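PDB 4MY0: GCN5-related N-acetyltransferase from Kribbella flavida, which binds acetyl-coenzyme A and probably transfers its acetyl group to an amine, perhaps that of an aminoglycoside. Local coordinates for residues D339-G347 against L360-P370. Sequence-based numbering, arbitrary orientation. Where two conformers were deposited one is given.
Sequences DVLQLGSRG and LRTAGLVTGGP
Asp339 reaches across to the 368-370 segment, where its OD1 accepts a hydrogen bond from Gly369 N at 2.9 Å, on the syn side but 31° out of the carboxylate plane. CG lies anti to the backbone N (chi1 -176°), which swings the carboxylate over that glycine, with OD2 beside the Pro370 ring. Leu341 sends CD1 against CG1 of Val366, a tight 3.4 Å, and obliquely against NH1 of Arg361. That arginine runs extended from CG to NE and grips Gly368 O end-on with both NH1 (2.7 Å) and NH2, the oxygen lying in the guanidinium plane, while NE pairs with Asp374 of helix 371-380. An alanine here, lacking the guanidinium, would probably let the Gly368 segment shift and leave the Asp374 carboxylate without its mate. At Gln342 the backbone exchanges two nearly straight bonds with Thr367, N to O at 2.7 Å and O from N at 2.8 Å. Leu343 lies alongside Val366, its CD2 3.8 Å from CG2. Beyond it, one water accepts from the N atoms of Gly344 and Gly347 and donates to Leu365 O, bridging the helix start to the opposing loop. Arg346, salt-bridged to Glu135, carries CD1 of Leu365 over the centre of one guanidinium face. The whole illustrates a short antiparallel strand pair, entered from helix 357-362 through a Schellman motif at Gly364: the weakly bonded strand 366-367 lies outermost, within this chain, in the mixed sheet of the sterol carrier protein-like domain, beside 341-344, which also pairs with 302-309.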
ATOM      1  N   ASP C 339       6.267  48.398 -32.972  1.00 46.39           N
ATOM      2  CA  ASP C 339       5.749  47.280 -32.179  1.00 48.33           C
ATOM      3  C   ASP C 339       6.705  46.089 -32.197  1.00 44.06           C
ATOM      4  O   ASP C 339       7.263  45.732 -33.242  1.00 44.01           O
ATOM      5  CB  ASP C 339       4.346  46.860 -32.647  1.00 54.34           C
ATOM      6  CG  ASP C 339       3.734  45.751 -31.777  1.00 61.50           C
ATOM      7  OD1 ASP C 339       4.028  45.687 -30.557  1.00 57.58           O
ATOM      8  OD2 ASP C 339       2.945  44.944 -32.321  1.00 67.60           O
ATOM      9  N   VAL C 340       6.903  45.481 -31.036  1.00 36.40           N
ATOM     10  CA  VAL C 340       7.901  44.429 -30.924  1.00 33.66           C
ATOM     11  C   VAL C 340       7.489  43.432 -29.857  1.00 34.90           C
ATOM     12  O   VAL C 340       6.884  43.810 -28.844  1.00 35.63           O
ATOM     13  CB  VAL C 340       9.310  45.026 -30.616  1.00 30.07           C
ATOM     14  CG1 VAL C 340       9.293  45.808 -29.306  1.00 29.72           C
ATOM     15  CG2 VAL C 340      10.399  43.933 -30.595  1.00 32.58           C
ATOM     16  N   LEU C 341       7.795  42.160 -30.096  1.00 31.80           N
ATOM     17  CA  LEU C 341       7.634  41.146 -29.069  1.00 36.54           C
ATOM     18  C   LEU C 341       8.532  41.508 -27.878  1.00 36.51           C
ATOM     19  O   LEU C 341       9.750  41.679 -28.033  1.00 38.10           O
ATOM     20  CB  LEU C 341       8.014  39.771 -29.615  1.00 38.30           C
ATOM     21  CG  LEU C 341       7.863  38.633 -28.601  1.00 41.23           C
ATOM     22  CD1 LEU C 341       6.460  38.104 -28.681  1.00 37.96           C
ATOM     23  CD2 LEU C 341       8.869  37.530 -28.836  1.00 43.88           C
ATOM     24  N   GLN C 342       7.927  41.611 -26.699  0.54 32.04           N
ATOM     25  CA  GLN C 342       8.652  41.960 -25.477  0.54 31.57           C
ATOM     26  C   GLN C 342       8.701  40.760 -24.535  0.54 30.56           C
ATOM     27  O   GLN C 342       7.690  40.085 -24.333  0.54 29.39           O
ATOM     28  CB  GLN C 342       7.962  43.142 -24.793  0.54 32.58           C
ATOM     29  CG  GLN C 342       7.821  44.359 -25.699  0.54 35.46           C
ATOM     30  CD  GLN C 342       6.511  45.100 -25.508  0.54 40.06           C
ATOM     31  OE1 GLN C 342       5.982  45.178 -24.404  0.54 42.09           O
ATOM     32  NE2 GLN C 342       5.984  45.649 -26.592  0.54 29.77           N
ATOM     33  N   LEU C 343       9.878  40.482 -23.978  1.00 31.64           N
ATOM     34  CA  LEU C 343      10.037  39.371 -23.030  1.00 32.31           C
ATOM     35  C   LEU C 343      11.027  39.672 -21.920  1.00 30.73           C
ATOM     36  O   LEU C 343      11.962  40.452 -22.103  1.00 29.00           O
ATOM     37  CB  LEU C 343      10.472  38.073 -23.715  1.00 35.86           C
ATOM     38  CG  LEU C 343      10.892  37.951 -25.173  1.00 39.96           C
ATOM     39  CD1 LEU C 343      12.130  38.759 -25.474  1.00 39.95           C
ATOM     40  CD2 LEU C 343      11.127  36.477 -25.485  1.00 35.91           C
ATOM     41  N   GLY C 344      10.814  39.042 -20.771  1.00 23.35           N
ATOM     42  CA  GLY C 344      11.767  39.106 -19.679  1.00 24.25           C
ATOM     43  C   GLY C 344      12.685  37.905 -19.796  1.00 24.61           C
ATOM     44  O   GLY C 344      12.640  37.196 -20.806  1.00 23.13           O
ATOM     45  N   SER C 345      13.491  37.657 -18.764  1.00 22.88           N
ATOM     46  CA  SER C 345      14.399  36.511 -18.763  1.00 23.33           C
ATOM     47  C   SER C 345      13.685  35.151 -18.844  1.00 23.77           C
ATOM     48  O   SER C 345      14.133  34.249 -19.572  1.00 23.60           O
ATOM     49  CB  SER C 345      15.312  36.553 -17.533  1.00 25.35           C
ATOM     50  OG  SER C 345      16.108  35.382 -17.447  1.00 28.06           O
ATOM     51  N   ARG C 346      12.594  34.995 -18.100  1.00 24.31           N
ATOM     52  CA  ARG C 346      11.831  33.748 -18.131  1.00 23.52           C
ATOM     53  C   ARG C 346      11.314  33.430 -19.551  1.00 24.70           C
ATOM     54  O   ARG C 346      11.466  32.308 -20.045  1.00 20.54           O
ATOM     55  CB  ARG C 346      10.666  33.813 -17.135  1.00 22.45           C
ATOM     56  CG  ARG C 346      11.087  33.971 -15.659  1.00 21.25           C
ATOM     57  CD  ARG C 346       9.885  34.214 -14.769  1.00 24.60           C
ATOM     58  NE  ARG C 346       8.884  33.146 -14.904  1.00 25.53           N
ATOM     59  CZ  ARG C 346       7.636  33.220 -14.434  1.00 29.62           C
ATOM     60  NH1 ARG C 346       6.808  32.198 -14.615  1.00 26.31           N
ATOM     61  NH2 ARG C 346       7.209  34.316 -13.784  1.00 22.98           N
ATOM     62  N   GLY C 347      10.724  34.423 -20.215  1.00 24.24           N
ATOM     63  CA  GLY C 347      10.177  34.216 -21.548  1.00 25.33           C
ATOM     64  C   GLY C 347      11.276  33.955 -22.567  1.00 28.45           C
ATOM     65  O   GLY C 347      11.144  33.104 -23.462  1.00 21.56           O
ATOM     66  N   LEU C 360       3.437  31.019 -24.082  1.00 26.84           N
ATOM     67  CA  LEU C 360       4.153  32.107 -23.419  1.00 27.50           C
ATOM     68  C   LEU C 360       3.278  33.348 -23.267  1.00 28.31           C
ATOM     69  O   LEU C 360       3.404  34.102 -22.293  1.00 28.20           O
ATOM     70  CB  LEU C 360       5.415  32.476 -24.199  1.00 28.48           C
ATOM     71  CG  LEU C 360       6.447  31.365 -24.331  1.00 30.85           C
ATOM     72  CD1 LEU C 360       7.647  31.868 -25.089  1.00 32.09           C
ATOM     73  CD2 LEU C 360       6.848  30.876 -22.952  1.00 30.46           C
ATOM     74  N   ARG C 361       2.402  33.576 -24.236  1.00 25.85           N
ATOM     75  CA  ARG C 361       1.521  34.728 -24.162  1.00 27.87           C
ATOM     76  C   ARG C 361       0.445  34.479 -23.114  1.00 28.75           C
ATOM     77  O   ARG C 361       0.155  35.347 -22.301  1.00 31.68           O
ATOM     78  CB  ARG C 361       0.886  35.016 -25.518  1.00 27.86           C
ATOM     79  CG  ARG C 361       1.857  35.554 -26.538  1.00 30.27           C
ATOM     80  CD  ARG C 361       1.113  36.106 -27.751  1.00 32.52           C
ATOM     81  NE  ARG C 361       2.040  36.603 -28.765  1.00 35.97           N
ATOM     82  CZ  ARG C 361       2.488  37.857 -28.816  1.00 37.95           C
ATOM     83  NH1 ARG C 361       3.333  38.222 -29.774  1.00 39.04           N
ATOM     84  NH2 ARG C 361       2.094  38.745 -27.907  1.00 39.43           N
ATOM     85  N   THR C 362      -0.133  33.282 -23.127  1.00 32.25           N
ATOM     86  CA  THR C 362      -1.128  32.917 -22.116  1.00 34.82           C
ATOM     87  C   THR C 362      -0.525  32.929 -20.709  1.00 34.75           C
ATOM     88  O   THR C 362      -1.173  33.333 -19.763  1.00 37.20           O
ATOM     89  CB  THR C 362      -1.774  31.557 -22.424  1.00 35.31           C
ATOM     90  OG1 THR C 362      -2.383  31.615 -23.720  1.00 39.06           O
ATOM     91  CG2 THR C 362      -2.853  31.203 -21.379  1.00 30.27           C
ATOM     92  N   ALA C 363       0.732  32.518 -20.575  1.00 31.06           N
ATOM     93  CA  ALA C 363       1.393  32.573 -19.275  1.00 27.66           C
ATOM     94  C   ALA C 363       1.840  33.995 -18.888  1.00 29.54           C
ATOM     95  O   ALA C 363       2.306  34.212 -17.769  1.00 33.96           O
ATOM     96  CB  ALA C 363       2.571  31.627 -19.252  1.00 25.63           C
ATOM     97  N   GLY C 364       1.713  34.951 -19.808  1.00 30.46           N
ATOM     98  CA  GLY C 364       2.118  36.333 -19.549  1.00 31.41           C
ATOM     99  C   GLY C 364       3.630  36.591 -19.599  1.00 33.12           C
ATOM    100  O   GLY C 364       4.110  37.646 -19.178  1.00 34.51           O
ATOM    101  N   LEU C 365       4.391  35.630 -20.114  1.00 28.55           N
ATOM    102  CA  LEU C 365       5.854  35.722 -20.090  1.00 28.20           C
ATOM    103  C   LEU C 365       6.360  36.511 -21.279  1.00 29.73           C
ATOM    104  O   LEU C 365       7.518  36.930 -21.337  1.00 26.44           O
ATOM    105  CB  LEU C 365       6.467  34.318 -20.105  1.00 29.44           C
ATOM    106  CG  LEU C 365       6.787  33.710 -18.738  1.00 28.54           C
ATOM    107  CD1 LEU C 365       5.852  34.221 -17.673  1.00 25.61           C
ATOM    108  CD2 LEU C 365       6.782  32.195 -18.804  1.00 29.09           C
ATOM    109  N   VAL C 366       5.458  36.723 -22.224  1.00 34.22           N
ATOM    110  CA  VAL C 366       5.779  37.353 -23.486  1.00 36.37           C
ATOM    111  C   VAL C 366       4.608  38.279 -23.840  1.00 39.16           C
ATOM    112  O   VAL C 366       3.448  37.891 -23.695  1.00 39.36           O
ATOM    113  CB  VAL C 366       5.962  36.252 -24.542  1.00 39.41           C
ATOM    114  CG1 VAL C 366       5.344  36.638 -25.852  1.00 41.01           C
ATOM    115  CG2 VAL C 366       7.431  35.862 -24.665  1.00 37.10           C
ATOM    116  N   THR C 367       4.904  39.498 -24.287  1.00 38.40           N
ATOM    117  CA  THR C 367       3.860  40.507 -24.508  1.00 40.01           C
ATOM    118  C   THR C 367       4.122  41.342 -25.777  1.00 39.78           C
ATOM    119  O   THR C 367       5.272  41.542 -26.165  1.00 38.70           O
ATOM    120  CB  THR C 367       3.712  41.416 -23.243  1.00 51.25           C
ATOM    121  OG1 THR C 367       2.370  41.886 -23.119  1.00 57.75           O
ATOM    122  CG2 THR C 367       4.654  42.592 -23.286  1.00 49.57           C
ATOM    123  N   GLY C 368       3.058  41.795 -26.436  1.00 43.18           N
ATOM    124  CA  GLY C 368       3.179  42.655 -27.605  1.00 45.26           C
ATOM    125  C   GLY C 368       3.684  42.010 -28.892  1.00 46.30           C
ATOM    126  O   GLY C 368       3.832  40.785 -28.984  1.00 41.89           O
ATOM    127  N   GLY C 369       3.934  42.842 -29.902  1.00 47.42           N
ATOM    128  CA  GLY C 369       4.496  42.372 -31.159  1.00 50.08           C
ATOM    129  C   GLY C 369       3.481  41.753 -32.104  1.00 53.44           C
ATOM    130  O   GLY C 369       2.426  41.281 -31.671  1.00 56.09           O
ATOM    131  N   PRO C 370       3.804  41.731 -33.406  1.00 55.94           N
ATOM    132  CA  PRO C 370       2.857  41.213 -34.401  1.00 56.88           C
ATOM    133  C   PRO C 370       2.768  39.686 -34.406  1.00 57.62           C
ATOM    134  O   PRO C 370       3.769  38.992 -34.224  1.00 58.40           O
ATOM    135  CB  PRO C 370       3.435  41.719 -35.727  1.00 54.47           C
ATOM    136  CG  PRO C 370       4.911  41.820 -35.479  1.00 55.19           C
ATOM    137  CD  PRO C 370       5.072  42.183 -34.015  1.00 55.30           C
TER
HETATM  138  O   HOH W   1       9.440  36.940 -19.463  1.00 26.32           O